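Local atomic coordinates of L-serine ammonia-lyase (Rhizomucor miehei CAU432, PDB entry 5C3U), a protein that belongs to the pyridoxal-phosphate-dependent enzymes and binds pyridoxal-5'-phosphate in a chain of alternating helices and strands arranged around two sheets. Residues L25-L30 and V38-E43; A173-P178 and V308-G313. One frame throughout, in Å; residues are numbered along the deposited sequence.

Contact 1 (L25-L30 and V38-E43); sequences LHAPNL and VFLKME
H26 and F39 bring their rings to the same face of an antiparallel strand pair by different torsions: CG of H26 stands anti to the backbone N (chi1 -172°), whereas CG of F39 lies beside its own N (chi1 -67°). The imidazole thus sets CD2 over one face of the phenyl ring, offset toward the rim, with H26 CD2 4.0 Å from F39 CE2 and the two planes inclined at 56°. A weak hydrogen bond from H26 NE2 to N37 OD1 gives the imidazole a polar partner. The other face is aliphatic. L25 CD1 touches M42 CG at 3.7 Å, the two side chains crossing nearly at right angles. A27 CB packs against V38 CG1 (4.0 Å) and L40 CD1 (4.1 Å), while L30, in the first turn of the helix whose N-cap position A27 occupies, lays CD1 on V38 CG1 at 4.1 Å. F270 and F274 of helix 260-274 cover this side. Between the faces, L25 and L40 exchange two backbone hydrogen bonds; the one from L40 N to L25 O is 2.7 Å long. H26 and F39 form the non-hydrogen-bonded pair, and A27 N to V38 O (2.9 Å) closes the register beyond them. The pair 24-26 and 37-42, joined through helix 28-34, forms the antiparallel edge of the six-stranded alpha/beta sheet, whose other neighbours all run parallel.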
ATOM      1  N   LEU A  25      -4.428   8.485  14.084  1.00 30.98           N
ATOM      2  CA  LEU A  25      -5.731   8.909  14.604  1.00 32.27           C
ATOM      3  C   LEU A  25      -6.450   7.835  15.404  1.00 33.10           C
ATOM      4  O   LEU A  25      -6.475   6.665  15.033  1.00 31.74           O
ATOM      5  CB  LEU A  25      -6.628   9.426  13.474  1.00 33.31           C
ATOM      6  CG  LEU A  25      -6.158  10.626  12.635  1.00 37.85           C
ATOM      7  CD1 LEU A  25      -7.145  10.879  11.507  1.00 39.12           C
ATOM      8  CD2 LEU A  25      -5.947  11.898  13.455  1.00 40.27           C
ATOM      9  N   HIS A  26      -7.025   8.242  16.530  1.00 32.63           N
ATOM     10  CA  HIS A  26      -7.872   7.352  17.298  1.00 34.97           C
ATOM     11  C   HIS A  26      -9.221   7.278  16.632  1.00 33.00           C
ATOM     12  O   HIS A  26      -9.745   8.290  16.142  1.00 34.91           O
ATOM     13  CB  HIS A  26      -7.993   7.872  18.727  1.00 37.16           C
ATOM     14  CG  HIS A  26      -8.702   6.933  19.658  1.00 38.88           C
ATOM     15  ND1 HIS A  26      -9.849   7.269  20.292  1.00 40.49           N
ATOM     16  CD2 HIS A  26      -8.395   5.628  20.057  1.00 39.33           C
ATOM     17  CE1 HIS A  26     -10.258   6.232  21.059  1.00 39.91           C
ATOM     18  NE2 HIS A  26      -9.367   5.229  20.915  1.00 41.56           N
ATOM     19  N   ALA A  27      -9.781   6.076  16.568  1.00 29.25           N
ATOM     20  CA  ALA A  27     -11.099   5.858  15.979  1.00 29.67           C
ATOM     21  C   ALA A  27     -12.128   5.555  17.086  1.00 30.49           C
ATOM     22  O   ALA A  27     -12.327   4.393  17.443  1.00 32.34           O
ATOM     23  CB  ALA A  27     -11.024   4.706  14.974  1.00 29.18           C
ATOM     24  N   PRO A  28     -12.779   6.592  17.652  1.00 31.55           N
ATOM     25  CA  PRO A  28     -13.553   6.302  18.876  1.00 31.94           C
ATOM     26  C   PRO A  28     -14.822   5.461  18.703  1.00 32.75           C
ATOM     27  O   PRO A  28     -15.163   4.688  19.603  1.00 35.79           O
ATOM     28  CB  PRO A  28     -13.895   7.692  19.432  1.00 32.61           C
ATOM     29  CG  PRO A  28     -13.758   8.627  18.275  1.00 33.80           C
ATOM     30  CD  PRO A  28     -12.754   8.030  17.327  1.00 31.91           C
ATOM     31  N   ASN A  29     -15.513   5.589  17.577  1.00 35.72           N
ATOM     32  CA  ASN A  29     -16.742   4.809  17.363  1.00 36.63           C
ATOM     33  C   ASN A  29     -16.387   3.342  17.183  1.00 37.99           C
ATOM     34  O   ASN A  29     -17.073   2.455  17.700  1.00 37.57           O
ATOM     35  CB  ASN A  29     -17.546   5.341  16.170  1.00 39.22           C
ATOM     36  CG  ASN A  29     -18.057   6.760  16.388  1.00 43.64           C
ATOM     37  OD1 ASN A  29     -18.505   7.121  17.477  1.00 46.85           O
ATOM     38  ND2 ASN A  29     -17.999   7.571  15.340  1.00 45.98           N
ATOM     39  N   LEU A  30     -15.279   3.101  16.488  1.00 35.14           N
ATOM     40  CA  LEU A  30     -14.761   1.752  16.297  1.00 36.74           C
ATOM     41  C   LEU A  30     -14.243   1.141  17.588  1.00 35.55           C
ATOM     42  O   LEU A  30     -14.447  -0.057  17.838  1.00 35.05           O
ATOM     43  CB  LEU A  30     -13.643   1.743  15.252  1.00 38.61           C
ATOM     44  CG  LEU A  30     -14.067   1.582  13.794  1.00 40.29           C
ATOM     45  CD1 LEU A  30     -12.828   1.619  12.914  1.00 37.73           C
ATOM     46  CD2 LEU A  30     -14.851   0.285  13.598  1.00 39.03           C
ATOM     47  N   VAL A  38      -8.647   1.273  18.618  1.00 33.40           N
ATOM     48  CA  VAL A  38      -8.311   1.248  17.199  1.00 30.52           C
ATOM     49  C   VAL A  38      -7.635   2.555  16.824  1.00 30.43           C
ATOM     50  O   VAL A  38      -8.194   3.647  17.046  1.00 28.85           O
ATOM     51  CB  VAL A  38      -9.573   0.998  16.334  1.00 33.06           C
ATOM     52  CG1 VAL A  38      -9.256   1.071  14.841  1.00 33.57           C
ATOM     53  CG2 VAL A  38     -10.173  -0.360  16.679  1.00 35.50           C
ATOM     54  N   PHE A  39      -6.420   2.435  16.276  1.00 27.73           N
ATOM     55  CA  PHE A  39      -5.675   3.584  15.794  1.00 27.70           C
ATOM     56  C   PHE A  39      -5.489   3.458  14.288  1.00 28.08           C
ATOM     57  O   PHE A  39      -5.260   2.361  13.775  1.00 27.62           O
ATOM     58  CB  PHE A  39      -4.309   3.662  16.452  1.00 29.18           C
ATOM     59  CG  PHE A  39      -4.364   3.965  17.918  1.00 30.33           C
ATOM     60  CD1 PHE A  39      -4.357   2.929  18.854  1.00 32.63           C
ATOM     61  CD2 PHE A  39      -4.422   5.283  18.360  1.00 33.14           C
ATOM     62  CE1 PHE A  39      -4.406   3.219  20.213  1.00 33.82           C
ATOM     63  CE2 PHE A  39      -4.459   5.576  19.714  1.00 34.25           C
ATOM     64  CZ  PHE A  39      -4.457   4.541  20.637  1.00 34.74           C
ATOM     65  N   LEU A  40      -5.564   4.583  13.597  1.00 24.71           N
ATOM     66  CA  LEU A  40      -5.464   4.592  12.147  1.00 26.73           C
ATOM     67  C   LEU A  40      -4.234   5.387  11.735  1.00 27.33           C
ATOM     68  O   LEU A  40      -4.124   6.576  12.055  1.00 27.49           O
ATOM     69  CB  LEU A  40      -6.727   5.215  11.546  1.00 28.17           C
ATOM     70  CG  LEU A  40      -8.059   4.605  11.991  1.00 28.75           C
ATOM     71  CD1 LEU A  40      -9.206   5.422  11.424  1.00 32.00           C
ATOM     72  CD2 LEU A  40      -8.167   3.142  11.592  1.00 29.24           C
ATOM     73  N   LYS A  41      -3.300   4.720  11.050  1.00 27.38           N
ATOM     74  CA  LYS A  41      -2.079   5.371  10.556  1.00 26.55           C
ATOM     75  C   LYS A  41      -2.370   5.950   9.163  1.00 27.38           C
ATOM     76  O   LYS A  41      -2.588   5.203   8.211  1.00 25.57           O
ATOM     77  CB  LYS A  41      -0.921   4.356  10.532  1.00 26.06           C
ATOM     78  CG  LYS A  41       0.431   4.921  10.124  1.00 26.64           C
ATOM     79  CD  LYS A  41       0.845   6.102  11.000  1.00 26.51           C
ATOM     80  CE  LYS A  41       2.333   6.383  10.817  1.00 26.24           C
ATOM     81  NZ  LYS A  41       2.735   7.640  11.522  1.00 25.52           N
ATOM     82  N   MET A  42      -2.415   7.282   9.056  1.00 26.28           N
ATOM     83  CA  MET A  42      -3.000   7.958   7.894  1.00 27.74           C
ATOM     84  C   MET A  42      -2.024   8.288   6.747  1.00 28.78           C
ATOM     85  O   MET A  42      -1.639   9.442   6.552  1.00 27.69           O
ATOM     86  CB  MET A  42      -3.729   9.250   8.334  1.00 29.17           C
ATOM     87  CG  MET A  42      -4.775   9.020   9.424  1.00 30.44           C
ATOM     88  SD  MET A  42      -6.091   7.919   8.863  1.00 36.14           S
ATOM     89  CE  MET A  42      -6.826   8.959   7.604  1.00 34.35           C
ATOM     90  N   GLU A  43      -1.681   7.280   5.955  1.00 26.78           N
ATOM     91  CA  GLU A  43      -0.786   7.473   4.797  1.00 28.37           C
ATOM     92  C   GLU A  43      -1.369   8.250   3.597  1.00 27.18           C
ATOM     93  O   GLU A  43      -0.637   8.604   2.647  1.00 25.97           O
ATOM     94  CB  GLU A  43      -0.214   6.109   4.387  1.00 27.26           C
ATOM     95  CG  GLU A  43       0.548   5.439   5.525  1.00 28.51           C
ATOM     96  CD  GLU A  43       1.760   6.260   5.968  1.00 30.47           C
ATOM     97  OE1 GLU A  43       2.645   6.516   5.123  1.00 30.22           O
ATOM     98  OE2 GLU A  43       1.828   6.641   7.158  1.00 29.75           O
TER

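Contact 2 (A173-P178 and V308-G313); sequences AAIICP and VVLVTG. With PLP (pyridoxal-5'-phosphate), chain B.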
ATOM      1  N   ALA A 173      -1.412  -4.898  19.904  1.00 30.33           N
ATOM      2  CA  ALA A 173      -1.857  -6.275  19.780  1.00 29.97           C
ATOM      3  C   ALA A 173      -1.756  -6.766  18.339  1.00 31.15           C
ATOM      4  O   ALA A 173      -1.622  -7.958  18.098  1.00 32.27           O
ATOM      5  CB  ALA A 173      -3.292  -6.393  20.256  1.00 33.15           C
ATOM      6  N   ALA A 174      -1.866  -5.854  17.382  1.00 29.14           N
ATOM      7  CA  ALA A 174      -1.732  -6.224  15.969  1.00 27.59           C
ATOM      8  C   ALA A 174      -1.572  -4.984  15.113  1.00 26.76           C
ATOM      9  O   ALA A 174      -1.991  -3.879  15.498  1.00 26.68           O
ATOM     10  CB  ALA A 174      -2.948  -7.004  15.494  1.00 28.70           C
ATOM     11  N   ILE A 175      -0.957  -5.190  13.954  1.00 26.13           N
ATOM     12  CA  ILE A 175      -0.894  -4.189  12.887  1.00 25.31           C
ATOM     13  C   ILE A 175      -1.538  -4.823  11.669  1.00 24.34           C
ATOM     14  O   ILE A 175      -1.164  -5.919  11.287  1.00 25.82           O
ATOM     15  CB  ILE A 175       0.563  -3.770  12.586  1.00 26.33           C
ATOM     16  CG1 ILE A 175       1.152  -3.080  13.825  1.00 27.27           C
ATOM     17  CG2 ILE A 175       0.615  -2.828  11.371  1.00 26.72           C
ATOM     18  CD1 ILE A 175       2.633  -2.776  13.723  1.00 30.22           C
ATOM     19  N   ILE A 176      -2.541  -4.149  11.096  1.00 24.58           N
ATOM     20  CA  ILE A 176      -3.260  -4.663   9.940  1.00 24.27           C
ATOM     21  C   ILE A 176      -2.717  -3.974   8.701  1.00 25.19           C
ATOM     22  O   ILE A 176      -2.738  -2.741   8.619  1.00 24.77           O
ATOM     23  CB  ILE A 176      -4.782  -4.420  10.035  1.00 25.52           C
ATOM     24  CG1 ILE A 176      -5.329  -4.933  11.380  1.00 27.71           C
ATOM     25  CG2 ILE A 176      -5.493  -5.051   8.839  1.00 25.23           C
ATOM     26  CD1 ILE A 176      -6.807  -4.653  11.579  1.00 29.63           C
ATOM     27  N   CYS A 177      -2.241  -4.784   7.752  1.00 23.90           N
ATOM     28  CA  CYS A 177      -1.417  -4.290   6.646  1.00 24.59           C
ATOM     29  C   CYS A 177      -1.925  -4.888   5.316  1.00 21.90           C
ATOM     30  O   CYS A 177      -1.887  -6.104   5.125  1.00 22.21           O
ATOM     31  CB  CYS A 177       0.049  -4.647   6.885  1.00 25.25           C
ATOM     32  SG  CYS A 177       1.197  -4.163   5.573  1.00 28.69           S
ATOM     33  N   PRO A 178      -2.397  -4.042   4.402  1.00 21.03           N
ATOM     34  CA  PRO A 178      -2.795  -4.543   3.065  1.00 20.64           C
ATOM     35  C   PRO A 178      -1.582  -5.100   2.319  1.00 23.72           C
ATOM     36  O   PRO A 178      -0.480  -4.544   2.467  1.00 23.70           O
ATOM     37  CB  PRO A 178      -3.319  -3.285   2.332  1.00 22.90           C
ATOM     38  CG  PRO A 178      -3.016  -2.146   3.220  1.00 23.66           C
ATOM     39  CD  PRO A 178      -2.453  -2.574   4.521  1.00 20.78           C
ATOM     40  N   VAL A 308      -3.602  -1.340  15.316  1.00 27.64           N
ATOM     41  CA  VAL A 308      -3.216  -0.260  14.398  1.00 25.83           C
ATOM     42  C   VAL A 308      -3.584  -0.680  12.970  1.00 24.65           C
ATOM     43  O   VAL A 308      -3.236  -1.770  12.544  1.00 24.33           O
ATOM     44  CB  VAL A 308      -1.691   0.029  14.439  1.00 27.19           C
ATOM     45  CG1 VAL A 308      -1.295   1.035  13.358  1.00 27.05           C
ATOM     46  CG2 VAL A 308      -1.260   0.558  15.801  1.00 26.57           C
ATOM     47  N   VAL A 309      -4.307   0.172  12.252  1.00 22.90           N
ATOM     48  CA  VAL A 309      -4.656  -0.136  10.853  1.00 24.00           C
ATOM     49  C   VAL A 309      -3.850   0.804   9.985  1.00 24.35           C
ATOM     50  O   VAL A 309      -3.931   2.026  10.173  1.00 23.69           O
ATOM     51  CB  VAL A 309      -6.163   0.070  10.579  1.00 24.94           C
ATOM     52  CG1 VAL A 309      -6.513  -0.274   9.129  1.00 25.77           C
ATOM     53  CG2 VAL A 309      -6.992  -0.752  11.552  1.00 26.23           C
ATOM     54  N   LEU A 310      -3.090   0.257   9.026  1.00 24.61           N
ATOM     55  CA  LEU A 310      -2.353   1.116   8.094  1.00 24.84           C
ATOM     56  C   LEU A 310      -3.279   1.551   6.991  1.00 25.24           C
ATOM     57  O   LEU A 310      -3.682   0.737   6.148  1.00 26.87           O
ATOM     58  CB  LEU A 310      -1.108   0.419   7.525  1.00 22.75           C
ATOM     59  CG  LEU A 310      -0.143  -0.245   8.505  1.00 24.42           C
ATOM     60  CD1 LEU A 310       1.045  -0.827   7.738  1.00 24.60           C
ATOM     61  CD2 LEU A 310       0.338   0.720   9.588  1.00 24.61           C
ATOM     62  N   VAL A 311      -3.641   2.833   7.008  1.00 25.30           N
ATOM     63  CA  VAL A 311      -4.588   3.350   6.051  1.00 25.25           C
ATOM     64  C   VAL A 311      -3.777   3.907   4.899  1.00 25.19           C
ATOM     65  O   VAL A 311      -3.284   5.042   4.939  1.00 24.97           O
ATOM     66  CB  VAL A 311      -5.516   4.413   6.663  1.00 24.58           C
ATOM     67  CG1 VAL A 311      -6.434   5.009   5.579  1.00 24.93           C
ATOM     68  CG2 VAL A 311      -6.338   3.790   7.783  1.00 24.68           C
ATOM     69  N   THR A 312      -3.623   3.074   3.880  1.00 23.81           N
ATOM     70  CA  THR A 312      -2.591   3.309   2.872  1.00 23.98           C
ATOM     71  C   THR A 312      -2.899   4.435   1.889  1.00 24.14           C
ATOM     72  O   THR A 312      -1.987   4.924   1.221  1.00 23.22           O
ATOM     73  CB  THR A 312      -2.190   2.010   2.164  1.00 24.80           C
ATOM     74  OG1 THR A 312      -3.373   1.328   1.705  1.00 23.90           O
ATOM     75  CG2 THR A 312      -1.437   1.129   3.143  1.00 25.71           C
ATOM     76  N   GLY A 313      -4.172   4.828   1.805  1.00 22.61           N
ATOM     77  CA  GLY A 313      -4.567   6.005   1.045  1.00 22.10           C
ATOM     78  C   GLY A 313      -4.872   5.576  -0.375  1.00 24.71           C
ATOM     79  O   GLY A 313      -5.709   4.675  -0.602  1.00 25.03           O
TER
HETATM   80  N1  PLP B 401      -2.410   0.050  -0.484  1.00 26.72           N
HETATM   81  C2  PLP B 401      -2.132   1.032  -1.359  1.00 26.55           C
HETATM   82  C2A PLP B 401      -3.078   2.185  -1.594  1.00 26.39           C
HETATM   83  C3  PLP B 401      -0.879   0.974  -2.116  1.00 26.84           C
HETATM   84  O3  PLP B 401      -0.565   1.963  -3.011  1.00 28.00           O
HETATM   85  C4  PLP B 401       0.022  -0.165  -1.838  1.00 27.32           C
HETATM   86  C4A PLP B 401       1.309  -0.256  -2.544  1.00 27.96           C
HETATM   87  C5  PLP B 401      -0.388  -1.196  -0.850  1.00 28.88           C
HETATM   88  C6  PLP B 401      -1.618  -1.011  -0.209  1.00 27.81           C
HETATM   89  C5A PLP B 401       0.485  -2.408  -0.519  1.00 29.08           C
HETATM   90  O4P PLP B 401       1.367  -2.642  -1.609  1.00 29.63           O
HETATM   91  P   PLP B 401       2.608  -3.681  -1.686  1.00 24.57           P
HETATM   92  O1P PLP B 401       3.816  -3.003  -1.142  1.00 26.22           O
HETATM   93  O2P PLP B 401       2.218  -4.979  -0.955  1.00 25.29           O
HETATM   94  O3P PLP B 401       2.633  -3.877  -3.161  1.00 26.21           O
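P178 and T312 meet tip to tip beside the pyridoxal-5'-phosphate, at the C-terminal ends of two neighbouring parallel strands of the six-stranded mixed sheet of this alpha/beta fold, with P178 CG 3.6 Å from T312 CG2. Chi1 of 50° places OG1 of T312 between its backbone N and carbonyl carbon and brings it 2.7 Å from PLP N1. P178 CB lies 3.8 Å from PLP C6, so both residues border the same part of the pyridine ring. PLP is hydrogen-bonded to the backbone N atoms of G180, G181, G182 and L184, to N80 ND2 and S147 OG. Behind this first shell, L310 crosses I175 at a slant, CG 3.9 Å from I175 CG2, and its CD1 lies 4.0 Å from C177 SG. Helix 183-194 packs on this side through L184, V188 and L192. On the reverse side, I176 and V309 extend together in the same direction, CD1 to CG2 at 3.9 Å, under A285, L288 and C289 of helix 280-290. The backbones bind in parallel: V308 takes I176 N on its O at 2.9 Å and gives its own N to A174 O. Nearest the cofactor, L310 N donates to I176 O at 3.0 Å.

In the fold
Both contacts belong to one mixed sheet, in which strands 37-42 and 306-311 are neighbours; the contact centres are about 10 Å apart. Probable hydrogen bonds join them, F39 O to V309 N at 2.8 Å and K41 O to V311 N at 2.9 Å, and L40 CD2 packs on V309 CB at 3.8 Å. Contact 1 joins outermost strand 24-26 to 37-42; contact 2 lies further into the sheet, with strand 306-311 flanked by 37-42 and 174-178. Only contact 2 contributes residues to the cofactor pocket: P178, T312 and G313. Nearest atoms of the M42 side chain and the pyridoxal-5'-phosphate are about 12 Å apart, while E43 CB reaches T312 O at 3.8 Å.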